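PDB 6LCH: Sel1 repeat family protein from Pseudomonas aeruginosa, which probably acts as an immunity protein that protects the bacterium against its own type VI secretion effector PldB. Local coordinates for residues 83-88 against 104-109; 98-103 against 124-129; 189-194 against 247-252; 203-208 against 229-234. One frame throughout, in Å; residues are numbered along the deposited sequence.

How the interactions relate
All four contacts join helices of an all-helical, repeat-built chain, yet their chemistry shifts with their place. Interactions 1 and 2 share helix 97-107: one part of it meets helix 81-93 through a methionine, another meets helix 123-129 through rings and an alanine. Both are partly buried. Interactions 3 and 4 lie across the chain's centre from that pair, with interaction 4 nested inside the loop that interaction 3 closes, and their centres are about 12 Å apart. Both are buried, each with one exposed residue. Interactions 2 and 4 are close antiparallel helix pairs, each with a carbon over an aromatic face; interaction 3 instead lays a glutamine against a short helix.

Interaction 1 of 4, residues 83-88 against 104-109; sequences KALDLY and GAMIGN
Leu-85 and Met-106 are the nearest backbone neighbours, with 7.2 Å between the CA of Leu-85 and the CA of Met-106, so helix 81-93 and the C-terminal part of helix 97-107 meet through side chains and not backbone to backbone. Met-106 carries the contact, meeting Ala-84, Leu-85 and Tyr-88. Its chain is bent at both chi2 (-56°) and chi3 (-99°), which curls the thioether round so that its different atoms serve different partners. The terminal CE of Met-106 settles 3.6 Å from the CB of Ala-84 and also 3.6 Å from CD2 of Leu-85. That same leucine methyl presses tightly on the base of the methionine, Leu-85 CD2 lying 3.5 Å from Met-106 CB, and reaches Ile-107 CG2 at 3.7 Å on its more exposed flank. Tyr-88 comes in at about a right angle to the methionine chain. Met-106 CG touches the rim of the phenol ring, 3.2 Å from Tyr-88 CE2, a close approach, and the sulfur sits in the plane of the ring at its edge, a Met-aromatic contact with Met-106 SD 5.3 Å from the centroid of the Tyr-88 ring. Arg-70 of helix 59-70 packs on both Tyr-88 and Met-106, so a third helix joins the cluster. The chemistry is thus that of a flexible, polarisable side chain moulded between an alanine, a leucine and a tyrosine edge: cohesion should come from dispersion and shape fit, perhaps with some attraction between the sulfur and the ring's polarised C-H edge.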
loop_
_atom_site.group_PDB
_atom_site.type_symbol
_atom_site.label_atom_id
_atom_site.label_comp_id
_atom_site.label_asym_id
_atom_site.label_seq_id
_atom_site.Cartn_x
_atom_site.Cartn_y
_atom_site.Cartn_z
ATOM N N LYS A 83 -19.430 11.366 7.688
ATOM C CA LYS A 83 -19.694 9.970 7.357
ATOM C C LYS A 83 -18.406 9.158 7.332
ATOM O O LYS A 83 -18.387 7.994 7.750
ATOM C CB LYS A 83 -20.415 9.872 6.018
ATOM C CG LYS A 83 -21.918 9.834 6.148
ATOM C CD LYS A 83 -22.555 9.429 4.839
ATOM C CE LYS A 83 -23.790 10.254 4.567
ATOM N NZ LYS A 83 -24.025 10.429 3.104
ATOM N N ALA A 84 -17.313 9.765 6.863
ATOM C CA ALA A 84 -16.028 9.077 6.878
ATOM C C ALA A 84 -15.518 8.895 8.302
ATOM O O ALA A 84 -15.035 7.813 8.656
ATOM C CB ALA A 84 -15.010 9.843 6.037
ATOM N N LEU A 85 -15.623 9.941 9.131
ATOM C CA LEU A 85 -15.175 9.845 10.518
ATOM C C LEU A 85 -15.937 8.765 11.270
ATOM O O LEU A 85 -15.341 7.978 12.015
ATOM C CB LEU A 85 -15.346 11.189 11.231
ATOM C CG LEU A 85 -14.565 12.412 10.747
ATOM C CD1 LEU A 85 -14.995 13.651 11.522
ATOM C CD2 LEU A 85 -13.078 12.189 10.893
ATOM N N ASP A 86 -17.259 8.718 11.092
ATOM C CA ASP A 86 -18.065 7.724 11.797
ATOM C C ASP A 86 -17.703 6.314 11.361
ATOM O O ASP A 86 -17.693 5.390 12.181
ATOM C CB ASP A 86 -19.551 7.999 11.573
ATOM C CG ASP A 86 -19.964 9.374 12.056
ATOM O OD1 ASP A 86 -21.067 9.830 11.683
ATOM O OD2 ASP A 86 -19.182 10.003 12.805
ATOM N N LEU A 87 -17.397 6.128 10.076
ATOM C CA LEU A 87 -16.927 4.826 9.616
ATOM C C LEU A 87 -15.559 4.499 10.196
ATOM O O LEU A 87 -15.292 3.346 10.553
ATOM C CB LEU A 87 -16.883 4.793 8.090
ATOM C CG LEU A 87 -18.223 4.555 7.390
ATOM C CD1 LEU A 87 -18.168 5.050 5.950
ATOM C CD2 LEU A 87 -18.614 3.083 7.436
ATOM N N TYR A 88 -14.676 5.500 10.292
ATOM C CA TYR A 88 -13.365 5.282 10.895
ATOM C C TYR A 88 -13.480 4.934 12.379
ATOM O O TYR A 88 -12.702 4.117 12.884
ATOM C CB TYR A 88 -12.481 6.518 10.679
ATOM C CG TYR A 88 -12.119 6.769 9.220
ATOM C CD1 TYR A 88 -12.087 5.734 8.318
ATOM C CD2 TYR A 88 -11.817 8.033 8.750
ATOM C CE1 TYR A 88 -11.753 5.924 6.987
ATOM C CE2 TYR A 88 -11.492 8.234 7.410
ATOM C CZ TYR A 88 -11.460 7.177 6.540
ATOM O OH TYR A 88 -11.136 7.376 5.218
ATOM N N GLY A 104 -6.170 8.992 11.762
ATOM C CA GLY A 104 -5.093 9.963 11.881
ATOM C C GLY A 104 -4.947 10.839 10.654
ATOM O O GLY A 104 -4.550 12.001 10.760
ATOM N N ALA A 105 -5.261 10.298 9.475
ATOM C CA ALA A 105 -5.292 11.103 8.262
ATOM C C ALA A 105 -6.495 12.034 8.216
ATOM O O ALA A 105 -6.533 12.934 7.371
ATOM C CB ALA A 105 -5.291 10.198 7.028
ATOM N N MET A 106 -7.470 11.841 9.101
ATOM C CA MET A 106 -8.654 12.691 9.141
ATOM C C MET A 106 -8.485 13.860 10.100
ATOM O O MET A 106 -8.524 15.025 9.689
ATOM C CB MET A 106 -9.872 11.867 9.550
ATOM C CG MET A 106 -10.449 11.090 8.429
ATOM S SD MET A 106 -10.891 12.118 7.023
ATOM C CE MET A 106 -12.646 12.313 7.282
ATOM N N ILE A 107 -8.320 13.556 11.390
ATOM C CA ILE A 107 -8.349 14.562 12.441
ATOM C C ILE A 107 -6.967 14.892 12.967
ATOM O O ILE A 107 -6.849 15.668 13.926
ATOM C CB ILE A 107 -9.255 14.107 13.599
ATOM C CG1 ILE A 107 -8.689 12.839 14.242
ATOM C CG2 ILE A 107 -10.667 13.866 13.096
ATOM C CD1 ILE A 107 -9.460 12.362 15.455
ATOM N N GLY A 108 -5.922 14.331 12.384
ATOM C CA GLY A 108 -4.578 14.615 12.854
ATOM C C GLY A 108 -3.970 13.410 13.547
ATOM O O GLY A 108 -4.648 12.674 14.279
ATOM N N ASN A 109 -2.674 13.197 13.308
ATOM C CA ASN A 109 -1.970 12.093 13.952
ATOM C C ASN A 109 -1.974 12.254 15.466
ATOM O O ASN A 109 -2.275 11.309 16.205
ATOM C CB ASN A 109 -0.536 12.007 13.426
ATOM C CG ASN A 109 0.179 10.748 13.877
ATOM O OD1 ASN A 109 -0.419 9.679 13.964
ATOM N ND2 ASN A 109 1.465 10.872 14.175
#

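Interaction 2 of 4, residues 98-103 against 124-129; sequences QGFYDM and LDKAAS
An antiparallel helix pair brings Phe-100 and Tyr-101 of helix 97-107 against Leu-124, Lys-126 and Ala-127 of helix 123-129. The two short axes pass 7.7 Å apart with 161° between their directions, and the backbones come close enough that the CA of Phe-100 is 5.2 Å from the CA of Ala-127. The small side chain of Ala-127 is consistent with so close an approach: its methyl nestles against the opposing helix, Ala-127 CB lying 3.6 Å from the backbone N of Tyr-101 and 3.7 Å from CB of Phe-100. Pairs of antiparallel helices of this kind are the building blocks of Sel1 and other TPR-clan proteins, and here the alanine sits at the waist while larger groups close the groove on its two flanks. On one flank, Lys-126 sets its CG methylene over the centre of one face of Phe-100. The CG of Lys-126 stands 3.6 Å from the centroid of the Phe-100 ring and only 12° off its normal, a CH-pi contact. A chi1 of -176° swings CG over the ring; the bend at chi2 then turns the lysine chain away, and NZ forms a salt bridge with Asp-119. On the other flank Leu-124 and Tyr-101 extend alongside each other in a common direction, with Leu-124 CD2 3.7 Å from Tyr-101 CD2. Behind the contact, within helix 97-107, Gln-98 NE2 donates to Asp-102 OD2 over 3.1 Å, reaching that oxygen from above the carboxylate plane. His-63 holds the other oxygen of Asp-102, and Asn-132 bonds to Gln-98 OE1.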
loop_
_atom_site.group_PDB
_atom_site.type_symbol
_atom_site.label_atom_id
_atom_site.label_comp_id
_atom_site.label_asym_id
_atom_site.label_seq_id
_atom_site.Cartn_x
_atom_site.Cartn_y
_atom_site.Cartn_z
ATOM N N GLN A 98 -6.229 -0.801 10.490
ATOM C CA GLN A 98 -6.405 0.203 9.443
ATOM C C GLN A 98 -7.289 1.355 9.912
ATOM O O GLN A 98 -7.152 2.480 9.421
ATOM C CB GLN A 98 -6.991 -0.449 8.185
ATOM C CG GLN A 98 -7.018 0.462 6.952
ATOM C CD GLN A 98 -5.633 0.754 6.403
ATOM O OE1 GLN A 98 -4.749 -0.109 6.411
ATOM N NE2 GLN A 98 -5.437 1.976 5.916
ATOM N N GLY A 99 -8.189 1.100 10.865
ATOM C CA GLY A 99 -9.048 2.165 11.362
ATOM C C GLY A 99 -8.277 3.285 12.036
ATOM O O GLY A 99 -8.640 4.458 11.921
ATOM N N PHE A 100 -7.195 2.941 12.740
ATOM C CA PHE A 100 -6.364 3.963 13.371
ATOM C C PHE A 100 -5.604 4.777 12.330
ATOM O O PHE A 100 -5.527 6.009 12.424
ATOM C CB PHE A 100 -5.393 3.308 14.352
ATOM C CG PHE A 100 -6.069 2.614 15.500
ATOM C CD1 PHE A 100 -6.511 3.332 16.596
ATOM C CD2 PHE A 100 -6.267 1.242 15.479
ATOM C CE1 PHE A 100 -7.137 2.696 17.660
ATOM C CE2 PHE A 100 -6.889 0.599 16.543
ATOM C CZ PHE A 100 -7.322 1.331 17.632
ATOM N N TYR A 101 -5.009 4.099 11.346
ATOM C CA TYR A 101 -4.325 4.798 10.261
ATOM C C TYR A 101 -5.263 5.761 9.544
ATOM O O TYR A 101 -4.876 6.887 9.213
ATOM C CB TYR A 101 -3.750 3.784 9.269
ATOM C CG TYR A 101 -3.089 4.393 8.047
ATOM C CD1 TYR A 101 -3.796 4.576 6.862
ATOM C CD2 TYR A 101 -1.752 4.767 8.075
ATOM C CE1 TYR A 101 -3.191 5.123 5.747
ATOM C CE2 TYR A 101 -1.140 5.315 6.963
ATOM C CZ TYR A 101 -1.861 5.493 5.805
ATOM O OH TYR A 101 -1.245 6.036 4.700
ATOM N N ASP A 102 -6.499 5.332 9.291
ATOM C CA ASP A 102 -7.422 6.172 8.536
ATOM C C ASP A 102 -7.854 7.387 9.347
ATOM O O ASP A 102 -8.031 8.477 8.793
ATOM C CB ASP A 102 -8.646 5.366 8.101
ATOM C CG ASP A 102 -8.306 4.238 7.143
ATOM O OD1 ASP A 102 -8.998 3.198 7.196
ATOM O OD2 ASP A 102 -7.362 4.380 6.337
ATOM N N MET A 103 -8.042 7.218 10.658
ATOM C CA MET A 103 -8.506 8.332 11.479
ATOM C C MET A 103 -7.432 9.402 11.623
ATOM O O MET A 103 -7.738 10.600 11.617
ATOM C CB MET A 103 -8.941 7.829 12.853
ATOM C CG MET A 103 -9.572 8.903 13.710
ATOM S SD MET A 103 -11.231 9.327 13.173
ATOM C CE MET A 103 -12.167 8.021 13.969
ATOM N N LEU A 124 -0.874 6.820 14.102
ATOM C CA LEU A 124 0.102 6.046 13.342
ATOM C C LEU A 124 0.775 4.995 14.212
ATOM O O LEU A 124 0.941 3.845 13.790
ATOM C CB LEU A 124 1.151 6.975 12.732
ATOM C CG LEU A 124 0.803 7.643 11.400
ATOM C CD1 LEU A 124 1.985 8.468 10.912
ATOM C CD2 LEU A 124 0.415 6.600 10.370
ATOM N N ASP A 125 1.184 5.376 15.425
ATOM C CA ASP A 125 1.878 4.437 16.298
ATOM C C ASP A 125 0.957 3.304 16.735
ATOM O O ASP A 125 1.370 2.139 16.758
ATOM C CB ASP A 125 2.451 5.170 17.509
ATOM C CG ASP A 125 3.680 5.995 17.162
ATOM O OD1 ASP A 125 3.966 6.977 17.879
ATOM O OD2 ASP A 125 4.353 5.665 16.163
ATOM N N LYS A 126 -0.293 3.623 17.078
ATOM C CA LYS A 126 -1.246 2.583 17.455
ATOM C C LYS A 126 -1.491 1.617 16.300
ATOM O O LYS A 126 -1.465 0.394 16.483
ATOM C CB LYS A 126 -2.555 3.215 17.920
ATOM C CG LYS A 126 -3.576 2.203 18.432
ATOM C CD LYS A 126 -3.002 1.338 19.541
ATOM C CE LYS A 126 -4.089 0.482 20.193
ATOM N NZ LYS A 126 -3.533 -0.675 20.943
ATOM N N ALA A 127 -1.723 2.152 15.097
ATOM C CA ALA A 127 -1.902 1.296 13.927
ATOM C C ALA A 127 -0.645 0.488 13.637
ATOM O O ALA A 127 -0.716 -0.725 13.410
ATOM C CB ALA A 127 -2.296 2.138 12.713
ATOM N N ALA A 128 0.521 1.141 13.641
ATOM C CA ALA A 128 1.772 0.405 13.511
ATOM C C ALA A 128 1.945 -0.586 14.653
ATOM O O ALA A 128 2.525 -1.664 14.463
ATOM C CB ALA A 128 2.956 1.372 13.464
ATOM N N SER A 129 1.448 -0.242 15.853
ATOM C CA SER A 129 1.542 -1.169 16.975
ATOM C C SER A 129 0.757 -2.450 16.736
ATOM O O SER A 129 1.056 -3.476 17.360
ATOM C CB SER A 129 1.055 -0.524 18.277
ATOM O OG SER A 129 -0.355 -0.419 18.324
#

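Interaction 3 of 4, residues 189-194 against 247-252; sequences YYQVSV and PNLIED
Gln-191 stretches from helix 183-195 across Leu-249 and Ile-250, and different parts of its chain meet the two residues. A chi1 of -163° points the chain away from its own N, and the extended run beyond delivers the whole amide to the short helix 249-252. The first part is apolar packing: Gln-191 CG lies 3.7 Å from Leu-249 CD1. Farther out, the amide rests against the CA and CG1 of Ile-250, with Gln-191 OE1 3.6 Å from Ile-250 CG1 and Gln-191 CD 4.1 Å from Ile-250 CA. The amide nitrogen finds its acceptor just past the segment, in a hydrogen bond to the backbone O of Tyr-253, and makes a weak second bond with the hydroxyl of Tyr-231. One turn along, Val-194 turns CG1 to the same leucine methyl, Val-194 CG1 to Leu-249 CD1 being 3.7 Å, so Leu-249 CD1 is held between valine and glutamine. Helix 225-240 adds Tyr-231 and Ile-234 to the surroundings of this leucine. Ile-250, an exposed residue, overlaps the edge of the contact and brings CD1 to within 4.3 Å of Val-192 CA. Packing of methylene and methyl groups thus fixes the leucine, whereas the amide nitrogen of the buried Gln-191, bonded to the carbonyl O of Tyr-253, gives a directional tie between helix 183-195 and the C-terminal part of the chain.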
loop_
_atom_site.group_PDB
_atom_site.type_symbol
_atom_site.label_atom_id
_atom_site.label_comp_id
_atom_site.label_asym_id
_atom_site.label_seq_id
_atom_site.Cartn_x
_atom_site.Cartn_y
_atom_site.Cartn_z
ATOM N N TYR A 189 14.003 -5.196 -5.085
ATOM C CA TYR A 189 12.881 -4.807 -4.239
ATOM C C TYR A 189 11.751 -4.162 -5.033
ATOM O O TYR A 189 10.576 -4.326 -4.683
ATOM C CB TYR A 189 13.369 -3.873 -3.139
ATOM C CG TYR A 189 13.856 -4.624 -1.928
ATOM C CD1 TYR A 189 15.140 -4.443 -1.435
ATOM C CD2 TYR A 189 13.031 -5.538 -1.291
ATOM C CE1 TYR A 189 15.578 -5.143 -0.320
ATOM C CE2 TYR A 189 13.457 -6.240 -0.189
ATOM C CZ TYR A 189 14.726 -6.037 0.296
ATOM O OH TYR A 189 15.131 -6.742 1.399
ATOM N N TYR A 190 12.079 -3.402 -6.081
ATOM C CA TYR A 190 11.034 -2.918 -6.975
ATOM C C TYR A 190 10.276 -4.084 -7.596
ATOM O O TYR A 190 9.050 -4.030 -7.750
ATOM C CB TYR A 190 11.628 -2.037 -8.074
ATOM C CG TYR A 190 11.989 -0.623 -7.662
ATOM C CD1 TYR A 190 11.022 0.265 -7.202
ATOM C CD2 TYR A 190 13.295 -0.173 -7.760
ATOM C CE1 TYR A 190 11.359 1.564 -6.840
ATOM C CE2 TYR A 190 13.641 1.114 -7.398
ATOM C CZ TYR A 190 12.675 1.980 -6.944
ATOM O OH TYR A 190 13.040 3.260 -6.588
ATOM N N GLN A 191 10.993 -5.153 -7.954
ATOM C CA GLN A 191 10.341 -6.311 -8.555
ATOM C C GLN A 191 9.435 -7.012 -7.551
ATOM O O GLN A 191 8.296 -7.369 -7.875
ATOM C CB GLN A 191 11.384 -7.282 -9.110
ATOM C CG GLN A 191 10.792 -8.288 -10.095
ATOM C CD GLN A 191 11.711 -9.458 -10.379
ATOM O OE1 GLN A 191 12.578 -9.793 -9.575
ATOM N NE2 GLN A 191 11.521 -10.092 -11.532
ATOM N N VAL A 192 9.925 -7.215 -6.323
ATOM C CA VAL A 192 9.089 -7.796 -5.271
ATOM C C VAL A 192 7.824 -6.971 -5.086
ATOM O O VAL A 192 6.727 -7.516 -4.899
ATOM C CB VAL A 192 9.887 -7.912 -3.959
ATOM C CG1 VAL A 192 8.950 -8.141 -2.778
ATOM C CG2 VAL A 192 10.910 -9.024 -4.056
ATOM N N SER A 193 7.955 -5.645 -5.153
ATOM C CA SER A 193 6.793 -4.767 -5.077
ATOM C C SER A 193 5.787 -5.087 -6.174
ATOM O O SER A 193 4.578 -5.133 -5.921
ATOM C CB SER A 193 7.246 -3.310 -5.165
ATOM O OG SER A 193 6.155 -2.421 -5.013
ATOM N N VAL A 194 6.269 -5.325 -7.396
ATOM C CA VAL A 194 5.376 -5.674 -8.499
ATOM C C VAL A 194 4.625 -6.962 -8.190
ATOM O O VAL A 194 3.398 -7.032 -8.323
ATOM C CB VAL A 194 6.166 -5.790 -9.814
ATOM C CG1 VAL A 194 5.236 -6.190 -10.949
ATOM C CG2 VAL A 194 6.868 -4.485 -10.124
ATOM N N PRO A 247 2.561 -13.998 -8.474
ATOM C CA PRO A 247 3.440 -14.825 -7.630
ATOM C C PRO A 247 4.547 -15.542 -8.387
ATOM O O PRO A 247 5.427 -16.124 -7.741
ATOM C CB PRO A 247 2.470 -15.835 -6.991
ATOM C CG PRO A 247 1.082 -15.334 -7.318
ATOM C CD PRO A 247 1.216 -14.579 -8.596
ATOM N N ASN A 248 4.537 -15.527 -9.718
ATOM C CA ASN A 248 5.582 -16.164 -10.507
ATOM C C ASN A 248 6.527 -15.162 -11.153
ATOM O O ASN A 248 7.460 -15.574 -11.847
ATOM C CB ASN A 248 4.957 -17.060 -11.584
ATOM C CG ASN A 248 4.196 -18.236 -10.993
ATOM O OD1 ASN A 248 4.786 -19.263 -10.652
ATOM N ND2 ASN A 248 2.881 -18.089 -10.870
ATOM N N LEU A 249 6.319 -13.862 -10.923
ATOM C CA LEU A 249 7.082 -12.825 -11.617
ATOM C C LEU A 249 8.580 -12.968 -11.373
ATOM O O LEU A 249 9.385 -12.876 -12.309
ATOM C CB LEU A 249 6.593 -11.447 -11.164
ATOM C CG LEU A 249 6.748 -10.201 -12.046
ATOM C CD1 LEU A 249 7.418 -9.104 -11.246
ATOM C CD2 LEU A 249 7.506 -10.466 -13.342
ATOM N N ILE A 250 8.974 -13.184 -10.117
ATOM C CA ILE A 250 10.395 -13.272 -9.788
ATOM C C ILE A 250 11.044 -14.424 -10.544
ATOM O O ILE A 250 12.124 -14.277 -11.131
ATOM C CB ILE A 250 10.589 -13.416 -8.268
ATOM C CG1 ILE A 250 10.541 -12.050 -7.582
ATOM C CG2 ILE A 250 11.908 -14.101 -7.960
ATOM C CD1 ILE A 250 9.149 -11.514 -7.378
ATOM N N GLU A 251 10.389 -15.585 -10.551
ATOM C CA GLU A 251 10.960 -16.760 -11.200
ATOM C C GLU A 251 10.866 -16.674 -12.720
ATOM O O GLU A 251 11.780 -17.110 -13.427
ATOM C CB GLU A 251 10.261 -18.023 -10.694
ATOM C CG GLU A 251 10.706 -19.301 -11.383
ATOM C CD GLU A 251 9.586 -20.316 -11.507
ATOM O OE1 GLU A 251 8.468 -20.034 -11.021
ATOM O OE2 GLU A 251 9.824 -21.395 -12.089
ATOM N N ASP A 252 9.771 -16.112 -13.241
ATOM C CA ASP A 252 9.580 -16.083 -14.687
ATOM C C ASP A 252 10.562 -15.145 -15.380
ATOM O O ASP A 252 10.942 -15.392 -16.531
ATOM C CB ASP A 252 8.145 -15.676 -15.022
ATOM C CG ASP A 252 7.149 -16.803 -14.806
ATOM O OD1 ASP A 252 5.936 -16.543 -14.932
ATOM O OD2 ASP A 252 7.573 -17.941 -14.510
#

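Interaction 4 of 4, residues 203-208 against 229-234; sequences FFLSRV and EAYYSI
Phe-203 begins the contact by drawing up beside Tyr-232, the two side chains running the same way so that their rings meet rim to rim. Phe-203 CD1 is 4.0 Å from Tyr-232 CE1, and each of these atoms lies near the plane of the other ring. Tyr-235, farther along helix 225-240, meets both rings, and Arg-228 makes a cation-pi contact with Tyr-232. Next, Leu-205 lies over one face of the Tyr-231 ring. Its CB sits above the centre, 3.7 Å from the centroid of the Tyr-231 ring and 14° off the normal, a CH-pi contact; the branch continues outward until Leu-205 CD2 reaches Tyr-231 CE1 at 3.5 Å. A chi1 of -77° puts the Tyr-231 ring where its face meets the leucine. Helix 183-195 also packs on Leu-205, through Tyr-190 and Val-194. Ser-206 follows where the backbones approach most closely, its CA 5.1 Å from the CA of Tyr-231. The small side chain suits that place: Ser-206 N lies 3.8 Å from Tyr-231 CB, and Ser-206 OG lies 3.8 Å from Tyr-232 CD1. The axes of segments 203-208 and 229-234 pass 7.7 Å apart at 157°, so helices 199-208 and 225-240 form an antiparallel pair like those stacked in the alpha-solenoids of Sel1 and TPR proteins, a small residue at the crossing and aromatic rings flanking it.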
loop_
_atom_site.group_PDB
_atom_site.type_symbol
_atom_site.label_atom_id
_atom_site.label_comp_id
_atom_site.label_asym_id
_atom_site.label_seq_id
_atom_site.Cartn_x
_atom_site.Cartn_y
_atom_site.Cartn_z
ATOM N N PHE A 203 5.240 0.380 -13.299
ATOM C CA PHE A 203 5.539 1.485 -14.199
ATOM C C PHE A 203 7.013 1.856 -14.137
ATOM O O PHE A 203 7.626 2.157 -15.168
ATOM C CB PHE A 203 4.678 2.698 -13.868
ATOM C CG PHE A 203 4.842 3.828 -14.839
ATOM C CD1 PHE A 203 4.161 3.823 -16.044
ATOM C CD2 PHE A 203 5.690 4.884 -14.558
ATOM C CE1 PHE A 203 4.311 4.854 -16.942
ATOM C CE2 PHE A 203 5.846 5.923 -15.457
ATOM C CZ PHE A 203 5.154 5.906 -16.650
ATOM N N PHE A 204 7.603 1.842 -12.937
ATOM C CA PHE A 204 9.008 2.223 -12.830
ATOM C C PHE A 204 9.908 1.220 -13.538
ATOM O O PHE A 204 10.878 1.609 -14.199
ATOM C CB PHE A 204 9.434 2.366 -11.372
ATOM C CG PHE A 204 10.884 2.724 -11.212
ATOM C CD1 PHE A 204 11.348 3.970 -11.601
ATOM C CD2 PHE A 204 11.787 1.810 -10.697
ATOM C CE1 PHE A 204 12.685 4.303 -11.463
ATOM C CE2 PHE A 204 13.122 2.138 -10.555
ATOM C CZ PHE A 204 13.572 3.385 -10.941
ATOM N N LEU A 205 9.602 -0.072 -13.419
ATOM C CA LEU A 205 10.407 -1.065 -14.119
ATOM C C LEU A 205 10.183 -0.998 -15.623
ATOM O O LEU A 205 11.088 -1.330 -16.397
ATOM C CB LEU A 205 10.103 -2.463 -13.579
ATOM C CG LEU A 205 10.945 -2.890 -12.375
ATOM C CD1 LEU A 205 11.221 -1.707 -11.459
ATOM C CD2 LEU A 205 10.262 -4.022 -11.602
ATOM N N SER A 206 8.999 -0.556 -16.050
ATOM C CA SER A 206 8.753 -0.339 -17.472
ATOM C C SER A 206 9.704 0.705 -18.041
ATOM O O SER A 206 10.276 0.521 -19.122
ATOM C CB SER A 206 7.303 0.084 -17.691
ATOM O OG SER A 206 7.183 0.860 -18.866
ATOM N N ARG A 207 9.877 1.820 -17.328
ATOM C CA ARG A 207 10.788 2.863 -17.788
ATOM C C ARG A 207 12.246 2.470 -17.594
ATOM O O ARG A 207 13.104 2.879 -18.386
ATOM C CB ARG A 207 10.491 4.172 -17.059
ATOM C CG ARG A 207 9.012 4.517 -17.012
ATOM C CD ARG A 207 8.777 5.988 -17.307
ATOM N NE ARG A 207 9.537 6.453 -18.463
ATOM C CZ ARG A 207 10.317 7.528 -18.464
ATOM N NH1 ARG A 207 10.446 8.262 -17.367
ATOM N NH2 ARG A 207 10.970 7.873 -19.566
ATOM N N VAL A 208 12.543 1.688 -16.553
ATOM C CA VAL A 208 13.900 1.181 -16.351
ATOM C C VAL A 208 14.387 0.467 -17.607
ATOM O O VAL A 208 15.493 0.714 -18.104
ATOM C CB VAL A 208 13.944 0.252 -15.123
ATOM C CG1 VAL A 208 15.142 -0.677 -15.196
ATOM C CG2 VAL A 208 13.953 1.063 -13.833
ATOM N N GLU A 229 7.834 -4.335 -21.897
ATOM C CA GLU A 229 6.411 -4.566 -22.090
ATOM C C GLU A 229 5.829 -5.469 -21.014
ATOM O O GLU A 229 4.687 -5.264 -20.589
ATOM C CB GLU A 229 6.139 -5.167 -23.460
ATOM C CG GLU A 229 4.666 -5.174 -23.752
ATOM C CD GLU A 229 3.994 -6.491 -23.456
ATOM O OE1 GLU A 229 4.670 -7.401 -22.932
ATOM O OE2 GLU A 229 2.786 -6.616 -23.746
ATOM N N ALA A 230 6.583 -6.485 -20.585
ATOM C CA ALA A 230 6.090 -7.375 -19.538
ATOM C C ALA A 230 5.726 -6.601 -18.281
ATOM O O ALA A 230 4.771 -6.962 -17.580
ATOM C CB ALA A 230 7.134 -8.445 -19.222
ATOM N N TYR A 231 6.458 -5.524 -17.990
ATOM C CA TYR A 231 6.152 -4.727 -16.810
ATOM C C TYR A 231 5.027 -3.738 -17.080
ATOM O O TYR A 231 4.117 -3.600 -16.256
ATOM C CB TYR A 231 7.409 -4.008 -16.327
ATOM C CG TYR A 231 8.341 -4.937 -15.590
ATOM C CD1 TYR A 231 7.954 -5.523 -14.394
ATOM C CD2 TYR A 231 9.593 -5.244 -16.099
ATOM C CE1 TYR A 231 8.790 -6.380 -13.721
ATOM C CE2 TYR A 231 10.440 -6.100 -15.434
ATOM C CZ TYR A 231 10.036 -6.664 -14.242
ATOM O OH TYR A 231 10.877 -7.519 -13.570
ATOM N N TYR A 232 5.052 -3.059 -18.231
ATOM C CA TYR A 232 3.971 -2.127 -18.529
ATOM C C TYR A 232 2.634 -2.842 -18.642
ATOM O O TYR A 232 1.599 -2.271 -18.282
ATOM C CB TYR A 232 4.248 -1.349 -19.814
ATOM C CG TYR A 232 3.310 -0.174 -19.961
ATOM C CD1 TYR A 232 3.426 0.930 -19.128
ATOM C CD2 TYR A 232 2.286 -0.186 -20.899
ATOM C CE1 TYR A 232 2.568 2.003 -19.242
ATOM C CE2 TYR A 232 1.418 0.886 -21.020
ATOM C CZ TYR A 232 1.565 1.977 -20.187
ATOM O OH TYR A 232 0.710 3.051 -20.294
ATOM N N SER A 233 2.633 -4.080 -19.144
ATOM C CA SER A 233 1.395 -4.847 -19.212
ATOM C C SER A 233 0.895 -5.210 -17.820
ATOM O O SER A 233 -0.316 -5.204 -17.568
ATOM C CB SER A 233 1.598 -6.106 -20.053
ATOM O OG SER A 233 0.405 -6.869 -20.118
ATOM N N ILE A 234 1.811 -5.549 -16.909
ATOM C CA ILE A 234 1.425 -5.774 -15.518
ATOM C C ILE A 234 0.866 -4.491 -14.925
ATOM O O ILE A 234 -0.141 -4.505 -14.205
ATOM C CB ILE A 234 2.625 -6.296 -14.708
ATOM C CG1 ILE A 234 2.850 -7.785 -14.970
ATOM C CG2 ILE A 234 2.435 -6.026 -13.218
ATOM C CD1 ILE A 234 4.199 -8.280 -14.488
#